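Local coordinates for B12-binding domain-containing protein (Kitasatospora setae, PDB 6WTE), which binds cobalamin and a [4Fe-4S] cluster as a radical S-adenosylmethionine methyltransferase, TsrM, whose methyl transfer is thought to follow a non-radical course, at residues D531-Y543 against F547-A561. Numbering follows the deposited sequence.
Sequences DNPFLTSLGGLGY and FWSHWRGREEIMRKA. With EDO (1,2-ethanediol), chain O.
Ser537 of helix 533-540 and Ala561 of helix 554-566 mark the tightest meeting of two consecutive helices, their CA atoms 5.3 Å apart. The axes of the short segments approach to 8.8 Å at 61°, and the small residues let the backbones come this near: Ala561 CB sits 3.3 Å from Ser537 OG, a hydroxyl turned back to bond Pro533 O in its own helix. Asn532 caps the first helix through OD1, and a Schellman motif at Gly542 ends it. At the start of the first helix, Phe534, with CG anti to its backbone N (chi1 179°), sends its ring to the turn before the second, where Arg554 CB lies over one face, 3.7 Å from the centroid, while Leu538 CD1 covers the opposite face. Arg554 then leads away to a salt bridge with Glu524, its NH1 also bonding Trp551 O. Ile557 is shared: CG2 meets Leu538 CD2, and CD1 lies over a face of the Tyr543 ring. That ring turns its edge to the face of His550 in a T-shaped pair, planes at 72°, Tyr543 CD2 reaching His550 CE1 at 3.5 Å; His550 NE2 is held by Thr544 O. Lys560 NZ donates to Tyr543 OH at 3.1 Å. A serine in place of Tyr543 would probably leave the Lys560 amine without this acceptor and uncover both Ile557 and the His550 face. On the other flank, in one of two Phe547 conformers, Leu535 CD2 rests over the Phe547 ring, 3.9 Å from its centroid, and both residues touch Pro15, a cobalamin-binding residue. The two helices, joined through a short 3-10 segment, pack obliquely near the C-terminus, where Trp548 and Trp551 join them to strands 404-412 and 514-515 of the radical SAM sheet.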
ATOM      1  N   ASP A 531      10.836  13.613 -17.365  1.00 47.61           N
ATOM      2  CA  ASP A 531      10.663  13.980 -15.968  1.00 44.13           C
ATOM      3  C   ASP A 531       9.431  14.858 -15.783  1.00 40.96           C
ATOM      4  O   ASP A 531       9.007  15.578 -16.691  1.00 38.99           O
ATOM      5  CB  ASP A 531      11.900  14.713 -15.451  1.00 47.97           C
ATOM      6  CG  ASP A 531      13.099  13.801 -15.308  1.00 49.53           C
ATOM      7  OD1 ASP A 531      12.923  12.570 -15.415  1.00 50.58           O
ATOM      8  OD2 ASP A 531      14.215  14.317 -15.090  1.00 54.36           O
ATOM      9  N   ASN A 532       8.862  14.792 -14.585  1.00 35.30           N
ATOM     10  CA  ASN A 532       7.723  15.617 -14.208  1.00 32.03           C
ATOM     11  C   ASN A 532       8.227  16.990 -13.773  1.00 32.36           C
ATOM     12  O   ASN A 532       8.875  17.108 -12.725  1.00 29.90           O
ATOM     13  CB  ASN A 532       6.928  14.933 -13.092  1.00 31.03           C
ATOM     14  CG  ASN A 532       5.596  15.608 -12.816  1.00 29.48           C
ATOM     15  OD1 ASN A 532       5.527  16.822 -12.642  1.00 33.25           O
ATOM     16  ND2 ASN A 532       4.533  14.816 -12.758  1.00 33.88           N
ATOM     17  N   PRO A 533       7.959  18.048 -14.545  1.00 30.41           N
ATOM     18  CA  PRO A 533       8.475  19.376 -14.167  1.00 27.69           C
ATOM     19  C   PRO A 533       7.937  19.876 -12.838  1.00 29.91           C
ATOM     20  O   PRO A 533       8.610  20.671 -12.164  1.00 25.81           O
ATOM     21  CB  PRO A 533       8.028  20.270 -15.333  1.00 29.19           C
ATOM     22  CG  PRO A 533       6.839  19.568 -15.908  1.00 30.35           C
ATOM     23  CD  PRO A 533       7.140  18.100 -15.767  1.00 27.85           C
ATOM     24  N   PHE A 534       6.738  19.441 -12.444  1.00 23.61           N
ATOM     25  CA  PHE A 534       6.217  19.805 -11.132  1.00 24.08           C
ATOM     26  C   PHE A 534       7.020  19.137 -10.024  1.00 26.76           C
ATOM     27  O   PHE A 534       7.376  19.784  -9.031  1.00 21.74           O
ATOM     28  CB  PHE A 534       4.736  19.435 -11.041  1.00 24.99           C
ATOM     29  CG  PHE A 534       4.109  19.754  -9.717  1.00 23.45           C
ATOM     30  CD1 PHE A 534       4.334  20.976  -9.104  1.00 23.75           C
ATOM     31  CD2 PHE A 534       3.285  18.839  -9.088  1.00 21.61           C
ATOM     32  CE1 PHE A 534       3.756  21.273  -7.887  1.00 21.15           C
ATOM     33  CE2 PHE A 534       2.702  19.133  -7.868  1.00 22.07           C
ATOM     34  CZ  PHE A 534       2.943  20.355  -7.269  1.00 16.61           C
ATOM     35  N   LEU A 535       7.337  17.850 -10.186  1.00 23.09           N
ATOM     36  CA  LEU A 535       8.145  17.162  -9.186  1.00 26.29           C
ATOM     37  C   LEU A 535       9.528  17.790  -9.072  1.00 25.61           C
ATOM     38  O   LEU A 535      10.024  18.021  -7.963  1.00 26.21           O
ATOM     39  CB  LEU A 535       8.250  15.678  -9.536  1.00 28.87           C
ATOM     40  CG  LEU A 535       6.976  14.880  -9.270  1.00 28.78           C
ATOM     41  CD1 LEU A 535       7.143  13.429  -9.699  1.00 29.72           C
ATOM     42  CD2 LEU A 535       6.635  14.959  -7.796  1.00 29.71           C
ATOM     43  N   THR A 536      10.157  18.093 -10.210  1.00 23.82           N
ATOM     44  CA  THR A 536      11.478  18.706 -10.176  1.00 23.94           C
ATOM     45  C   THR A 536      11.431  20.093  -9.552  1.00 25.22           C
ATOM     46  O   THR A 536      12.377  20.494  -8.864  1.00 22.94           O
ATOM     47  CB  THR A 536      12.064  18.780 -11.586  1.00 29.45           C
ATOM     48  OG1 THR A 536      11.265  19.654 -12.392  1.00 36.32           O
ATOM     49  CG2 THR A 536      12.075  17.402 -12.225  1.00 32.79           C
ATOM     50  N   SER A 537      10.340  20.830  -9.771  1.00 20.77           N
ATOM     51  CA  SER A 537      10.222  22.162  -9.187  1.00 21.44           C
ATOM     52  C   SER A 537      10.070  22.089  -7.674  1.00 22.91           C
ATOM     53  O   SER A 537      10.650  22.906  -6.946  1.00 24.73           O
ATOM     54  CB  SER A 537       9.045  22.905  -9.816  1.00 21.71           C
ATOM     55  OG  SER A 537       9.270  23.123 -11.200  1.00 21.16           O
ATOM     56  N   LEU A 538       9.287  21.125  -7.183  1.00 20.57           N
ATOM     57  CA  LEU A 538       9.126  20.959  -5.743  1.00 19.81           C
ATOM     58  C   LEU A 538      10.465  20.688  -5.075  1.00 25.88           C
ATOM     59  O   LEU A 538      10.793  21.290  -4.047  1.00 26.33           O
ATOM     60  CB  LEU A 538       8.149  19.823  -5.455  1.00 22.28           C
ATOM     61  CG  LEU A 538       6.679  20.067  -5.796  1.00 19.62           C
ATOM     62  CD1 LEU A 538       5.878  18.793  -5.536  1.00 21.71           C
ATOM     63  CD2 LEU A 538       6.127  21.230  -4.989  1.00 19.41           C
ATOM     64  N   GLY A 539      11.259  19.789  -5.657  1.00 23.97           N
ATOM     65  CA  GLY A 539      12.563  19.500  -5.084  1.00 29.42           C
ATOM     66  C   GLY A 539      13.506  20.686  -5.162  1.00 30.92           C
ATOM     67  O   GLY A 539      14.166  21.034  -4.179  1.00 30.83           O
ATOM     68  N   GLY A 540      13.565  21.337  -6.326  1.00 29.01           N
ATOM     69  CA  GLY A 540      14.511  22.426  -6.503  1.00 28.67           C
ATOM     70  C   GLY A 540      14.275  23.573  -5.542  1.00 30.33           C
ATOM     71  O   GLY A 540      15.223  24.186  -5.046  1.00 28.56           O
ATOM     72  N   LEU A 541      13.011  23.875  -5.259  1.00 22.97           N
ATOM     73  CA  LEU A 541      12.659  24.949  -4.344  1.00 29.71           C
ATOM     74  C   LEU A 541      12.562  24.492  -2.893  1.00 27.55           C
ATOM     75  O   LEU A 541      12.270  25.315  -2.018  1.00 31.39           O
ATOM     76  CB  LEU A 541      11.338  25.586  -4.778  1.00 27.11           C
ATOM     77  CG  LEU A 541      11.372  26.379  -6.087  1.00 31.15           C
ATOM     78  CD1 LEU A 541       9.964  26.677  -6.566  1.00 29.10           C
ATOM     79  CD2 LEU A 541      12.149  27.666  -5.906  1.00 30.44           C
ATOM     80  N   GLY A 542      12.794  23.215  -2.615  1.00 28.54           N
ATOM     81  CA  GLY A 542      12.722  22.733  -1.246  1.00 28.95           C
ATOM     82  C   GLY A 542      11.334  22.776  -0.643  1.00 31.93           C
ATOM     83  O   GLY A 542      11.180  23.154   0.526  1.00 29.13           O
ATOM     84  N   TYR A 543      10.316  22.423  -1.420  1.00 26.48           N
ATOM     85  CA  TYR A 543       8.967  22.349  -0.885  1.00 29.40           C
ATOM     86  C   TYR A 543       8.820  21.099  -0.033  1.00 29.41           C
ATOM     87  O   TYR A 543       9.435  20.063  -0.298  1.00 29.05           O
ATOM     88  CB  TYR A 543       7.933  22.350  -2.011  1.00 24.22           C
ATOM     89  CG  TYR A 543       7.560  23.736  -2.483  1.00 23.48           C
ATOM     90  CD1 TYR A 543       8.312  24.381  -3.452  1.00 26.19           C
ATOM     91  CD2 TYR A 543       6.462  24.400  -1.956  1.00 23.67           C
ATOM     92  CE1 TYR A 543       7.981  25.646  -3.887  1.00 26.05           C
ATOM     93  CE2 TYR A 543       6.119  25.671  -2.388  1.00 23.66           C
ATOM     94  CZ  TYR A 543       6.888  26.289  -3.353  1.00 25.12           C
ATOM     95  OH  TYR A 543       6.573  27.551  -3.797  1.00 28.61           O
ATOM     96  N   PHE A 547       2.673  15.652  -1.595  1.00 18.33           N
ATOM     97  CA  PHE A 547       2.622  16.215  -2.939  0.50 17.74           C
ATOM     98  C   PHE A 547       1.305  16.935  -3.194  1.00 17.47           C
ATOM     99  O   PHE A 547       1.298  18.037  -3.758  1.00 17.63           O
ATOM    100  CB  PHE A 547       2.838  15.117  -3.981  0.50 20.93           C
ATOM    101  CG  PHE A 547       4.258  14.633  -4.070  0.50 20.63           C
ATOM    102  CD1 PHE A 547       5.297  15.373  -3.518  0.50 21.63           C
ATOM    103  CD2 PHE A 547       4.555  13.442  -4.707  0.50 21.05           C
ATOM    104  CE1 PHE A 547       6.603  14.927  -3.600  0.50 22.63           C
ATOM    105  CE2 PHE A 547       5.859  12.991  -4.793  0.50 22.46           C
ATOM    106  CZ  PHE A 547       6.884  13.733  -4.239  0.50 20.00           C
ATOM    107  N   TRP A 548       0.186  16.356  -2.756  1.00 16.35           N
ATOM    108  CA  TRP A 548      -1.107  16.959  -3.053  1.00 14.95           C
ATOM    109  C   TRP A 548      -1.322  18.287  -2.339  1.00 14.48           C
ATOM    110  O   TRP A 548      -2.176  19.071  -2.771  1.00 13.50           O
ATOM    111  CB  TRP A 548      -2.235  15.977  -2.729  1.00 15.37           C
ATOM    112  CG  TRP A 548      -2.362  15.548  -1.287  1.00 14.78           C
ATOM    113  CD1 TRP A 548      -1.861  14.411  -0.723  1.00 17.26           C
ATOM    114  CD2 TRP A 548      -3.084  16.224  -0.251  1.00 12.37           C
ATOM    115  NE1 TRP A 548      -2.209  14.344   0.605  1.00 14.83           N
ATOM    116  CE2 TRP A 548      -2.963  15.447   0.918  1.00 13.00           C
ATOM    117  CE3 TRP A 548      -3.824  17.414  -0.200  1.00 12.62           C
ATOM    118  CZ2 TRP A 548      -3.543  15.822   2.126  1.00 13.44           C
ATOM    119  CZ3 TRP A 548      -4.396  17.788   1.001  1.00 13.37           C
ATOM    120  CH2 TRP A 548      -4.255  16.995   2.147  1.00 12.45           C
ATOM    121  N   SER A 549      -0.554  18.580  -1.285  1.00 16.00           N
ATOM    122  CA  SER A 549      -0.691  19.872  -0.618  1.00 14.09           C
ATOM    123  C   SER A 549      -0.211  21.033  -1.477  1.00 15.84           C
ATOM    124  O   SER A 549      -0.474  22.189  -1.132  1.00 16.38           O
ATOM    125  CB  SER A 549       0.073  19.871   0.711  1.00 17.59           C
ATOM    126  OG  SER A 549       1.477  19.977   0.517  1.00 17.91           O
ATOM    127  N   HIS A 550       0.495  20.756  -2.573  1.00 16.31           N
ATOM    128  CA  HIS A 550       0.963  21.786  -3.491  1.00 13.24           C
ATOM    129  C   HIS A 550       0.317  21.670  -4.865  1.00 12.97           C
ATOM    130  O   HIS A 550       0.751  22.344  -5.805  1.00 14.24           O
ATOM    131  CB  HIS A 550       2.488  21.718  -3.605  1.00 18.07           C
ATOM    132  CG  HIS A 550       3.183  21.854  -2.287  1.00 15.98           C
ATOM    133  ND1 HIS A 550       3.035  22.963  -1.483  1.00 16.86           N
ATOM    134  CD2 HIS A 550       4.008  21.012  -1.621  1.00 17.62           C
ATOM    135  CE1 HIS A 550       3.746  22.803  -0.382  1.00 21.05           C
ATOM    136  NE2 HIS A 550       4.348  21.627  -0.440  1.00 19.07           N
ATOM    137  N   TRP A 551      -0.720  20.841  -4.997  1.00 12.72           N
ATOM    138  CA  TRP A 551      -1.358  20.634  -6.293  1.00 14.19           C
ATOM    139  C   TRP A 551      -2.058  21.900  -6.784  1.00 15.46           C
ATOM    140  O   TRP A 551      -1.900  22.296  -7.945  1.00 14.01           O
ATOM    141  CB  TRP A 551      -2.338  19.462  -6.186  1.00 14.61           C
ATOM    142  CG  TRP A 551      -2.927  19.005  -7.489  1.00 14.74           C
ATOM    143  CD1 TRP A 551      -4.224  19.137  -7.889  1.00 15.46           C
ATOM    144  CD2 TRP A 551      -2.244  18.332  -8.555  1.00 15.00           C
ATOM    145  NE1 TRP A 551      -4.393  18.586  -9.141  1.00 15.78           N
ATOM    146  CE2 TRP A 551      -3.192  18.087  -9.571  1.00 17.45           C
ATOM    147  CE3 TRP A 551      -0.923  17.911  -8.749  1.00 18.37           C
ATOM    148  CZ2 TRP A 551      -2.859  17.449 -10.765  1.00 17.95           C
ATOM    149  CZ3 TRP A 551      -0.595  17.271  -9.936  1.00 19.79           C
ATOM    150  CH2 TRP A 551      -1.560  17.052 -10.929  1.00 16.12           C
ATOM    151  N   ARG A 552      -2.824  22.563  -5.913  1.00 13.89           N
ATOM    152  CA  ARG A 552      -3.526  23.774  -6.343  1.00 16.16           C
ATOM    153  C   ARG A 552      -2.578  24.796  -6.961  1.00 14.20           C
ATOM    154  O   ARG A 552      -2.916  25.440  -7.961  1.00 16.51           O
ATOM    155  CB  ARG A 552      -4.275  24.406  -5.169  1.00 14.82           C
ATOM    156  CG  ARG A 552      -5.580  23.721  -4.832  1.00 14.43           C
ATOM    157  CD  ARG A 552      -6.443  24.588  -3.931  1.00 14.39           C
ATOM    158  NE  ARG A 552      -7.693  23.906  -3.615  1.00 15.94           N
ATOM    159  CZ  ARG A 552      -8.766  24.486  -3.096  1.00 16.83           C
ATOM    160  NH1 ARG A 552      -8.761  25.788  -2.827  1.00 21.64           N
ATOM    161  NH2 ARG A 552      -9.853  23.764  -2.858  1.00 15.87           N
ATOM    162  N   GLY A 553      -1.379  24.938  -6.401  1.00 15.28           N
ATOM    163  CA  GLY A 553      -0.466  25.958  -6.878  1.00 16.38           C
ATOM    164  C   GLY A 553       0.627  25.437  -7.787  1.00 14.69           C
ATOM    165  O   GLY A 553       1.706  26.034  -7.863  1.00 15.00           O
ATOM    166  N   ARG A 554       0.369  24.336  -8.495  1.00 15.24           N
ATOM    167  CA  ARG A 554       1.450  23.696  -9.240  1.00 14.60           C
ATOM    168  C   ARG A 554       1.986  24.591 -10.354  1.00 15.23           C
ATOM    169  O   ARG A 554       3.195  24.595 -10.623  1.00 15.44           O
ATOM    170  CB  ARG A 554       0.986  22.342  -9.793  1.00 14.32           C
ATOM    171  CG  ARG A 554      -0.253  22.365 -10.679  1.00 14.47           C
ATOM    172  CD  ARG A 554      -0.717  20.919 -10.854  1.00 14.10           C
ATOM    173  NE  ARG A 554      -1.850  20.751 -11.762  1.00 16.13           N
ATOM    174  CZ  ARG A 554      -3.113  20.944 -11.404  1.00 18.95           C
ATOM    175  NH1 ARG A 554      -3.390  21.340 -10.170  1.00 16.43           N
ATOM    176  NH2 ARG A 554      -4.098  20.745 -12.276  1.00 18.95           N
ATOM    177  N   GLU A 555       1.116  25.359 -11.014  1.00 15.57           N
ATOM    178  CA  GLU A 555       1.605  26.257 -12.057  1.00 16.22           C
ATOM    179  C   GLU A 555       2.508  27.338 -11.477  1.00 17.83           C
ATOM    180  O   GLU A 555       3.560  27.650 -12.052  1.00 17.12           O
ATOM    181  CB  GLU A 555       0.441  26.883 -12.824  1.00 18.12           C
ATOM    182  CG  GLU A 555      -0.267  25.911 -13.759  1.00 24.53           C
ATOM    183  CD  GLU A 555      -1.159  26.610 -14.764  1.00 31.70           C
ATOM    184  OE1 GLU A 555      -0.699  27.586 -15.391  1.00 38.92           O
ATOM    185  OE2 GLU A 555      -2.325  26.187 -14.922  1.00 38.48           O
ATOM    186  N   GLU A 556       2.117  27.915 -10.336  1.00 16.31           N
ATOM    187  CA  GLU A 556       2.947  28.933  -9.696  1.00 16.58           C
ATOM    188  C   GLU A 556       4.269  28.352  -9.214  1.00 16.43           C
ATOM    189  O   GLU A 556       5.319  28.996  -9.326  1.00 16.84           O
ATOM    190  CB  GLU A 556       2.191  29.566  -8.527  1.00 17.66           C
ATOM    191  CG  GLU A 556       3.075  30.365  -7.557  1.00 17.66           C
ATOM    192  CD  GLU A 556       3.774  31.548  -8.202  1.00 18.95           C
ATOM    193  OE1 GLU A 556       3.331  32.002  -9.279  1.00 17.65           O
ATOM    194  OE2 GLU A 556       4.767  32.043  -7.616  1.00 17.46           O
ATOM    195  N   ILE A 557       4.240  27.137  -8.675  1.00 15.87           N
ATOM    196  CA  ILE A 557       5.469  26.536  -8.180  1.00 17.79           C
ATOM    197  C   ILE A 557       6.431  26.282  -9.334  1.00 17.91           C
ATOM    198  O   ILE A 557       7.643  26.493  -9.206  1.00 17.12           O
ATOM    199  CB  ILE A 557       5.137  25.265  -7.384  1.00 19.73           C
ATOM    200  CG1 ILE A 557       4.487  25.680  -6.061  1.00 16.44           C
ATOM    201  CG2 ILE A 557       6.388  24.427  -7.149  1.00 19.11           C
ATOM    202  CD1 ILE A 557       3.827  24.563  -5.310  1.00 19.29           C
ATOM    203  N   MET A 558       5.905  25.883 -10.494  1.00 17.69           N
ATOM    204  CA  MET A 558       6.770  25.726 -11.659  1.00 17.33           C
ATOM    205  C   MET A 558       7.283  27.074 -12.158  1.00 18.91           C
ATOM    206  O   MET A 558       8.453  27.195 -12.542  1.00 19.21           O
ATOM    207  CB  MET A 558       6.026  24.961 -12.756  1.00 18.80           C
ATOM    208  CG  MET A 558       5.869  23.484 -12.421  1.00 22.54           C
ATOM    209  SD  MET A 558       5.020  22.476 -13.657  1.00 22.62           S
ATOM    210  CE  MET A 558       3.383  23.203 -13.674  1.00 21.56           C
ATOM    211  N   ARG A 559       6.445  28.115 -12.119  1.00 17.53           N
ATOM    212  CA  ARG A 559       6.927  29.439 -12.498  1.00 18.22           C
ATOM    213  C   ARG A 559       8.032  29.900 -11.558  1.00 18.29           C
ATOM    214  O   ARG A 559       9.056  30.432 -12.002  1.00 19.73           O
ATOM    215  CB  ARG A 559       5.779  30.449 -12.502  1.00 18.40           C
ATOM    216  CG  ARG A 559       6.196  31.839 -12.985  1.00 19.16           C
ATOM    217  CD  ARG A 559       5.270  32.929 -12.439  1.00 19.26           C
ATOM    218  NE  ARG A 559       5.445  33.058 -10.997  1.00 18.88           N
ATOM    219  CZ  ARG A 559       6.406  33.785 -10.437  1.00 19.18           C
ATOM    220  NH1 ARG A 559       7.252  34.459 -11.200  1.00 19.84           N
ATOM    221  NH2 ARG A 559       6.513  33.841  -9.118  1.00 19.21           N
ATOM    222  N   LYS A 560       7.843  29.696 -10.251  1.00 18.81           N
ATOM    223  CA  LYS A 560       8.828  30.169  -9.289  1.00 24.12           C
ATOM    224  C   LYS A 560      10.126  29.386  -9.397  1.00 24.90           C
ATOM    225  O   LYS A 560      11.204  29.946  -9.176  1.00 26.82           O
ATOM    226  CB  LYS A 560       8.272  30.085  -7.865  1.00 24.59           C
ATOM    227  CG  LYS A 560       9.054  30.942  -6.873  1.00 32.13           C
ATOM    228  CD  LYS A 560       8.222  31.333  -5.662  1.00 30.45           C
ATOM    229  CE  LYS A 560       8.259  30.250  -4.600  1.00 32.37           C
ATOM    230  NZ  LYS A 560       7.311  30.536  -3.489  1.00 28.06           N
ATOM    231  N   ALA A 561      10.045  28.102  -9.758  1.00 21.05           N
ATOM    232  CA  ALA A 561      11.256  27.317  -9.971  1.00 20.78           C
ATOM    233  C   ALA A 561      12.026  27.811 -11.188  1.00 24.80           C
ATOM    234  O   ALA A 561      13.264  27.854 -11.172  1.00 24.60           O
ATOM    235  CB  ALA A 561      10.903  25.839 -10.122  1.00 21.85           C
TER
HETATM  236  C1  EDO O 813       2.364  17.234 -13.112  1.00 31.81           C
HETATM  237  O1  EDO O 813       2.018  16.195 -12.187  1.00 32.04           O
HETATM  238  C2  EDO O 813       1.301  18.322 -13.063  1.00 26.65           C
HETATM  239  O2  EDO O 813       1.704  19.455 -13.847  1.00 32.50           O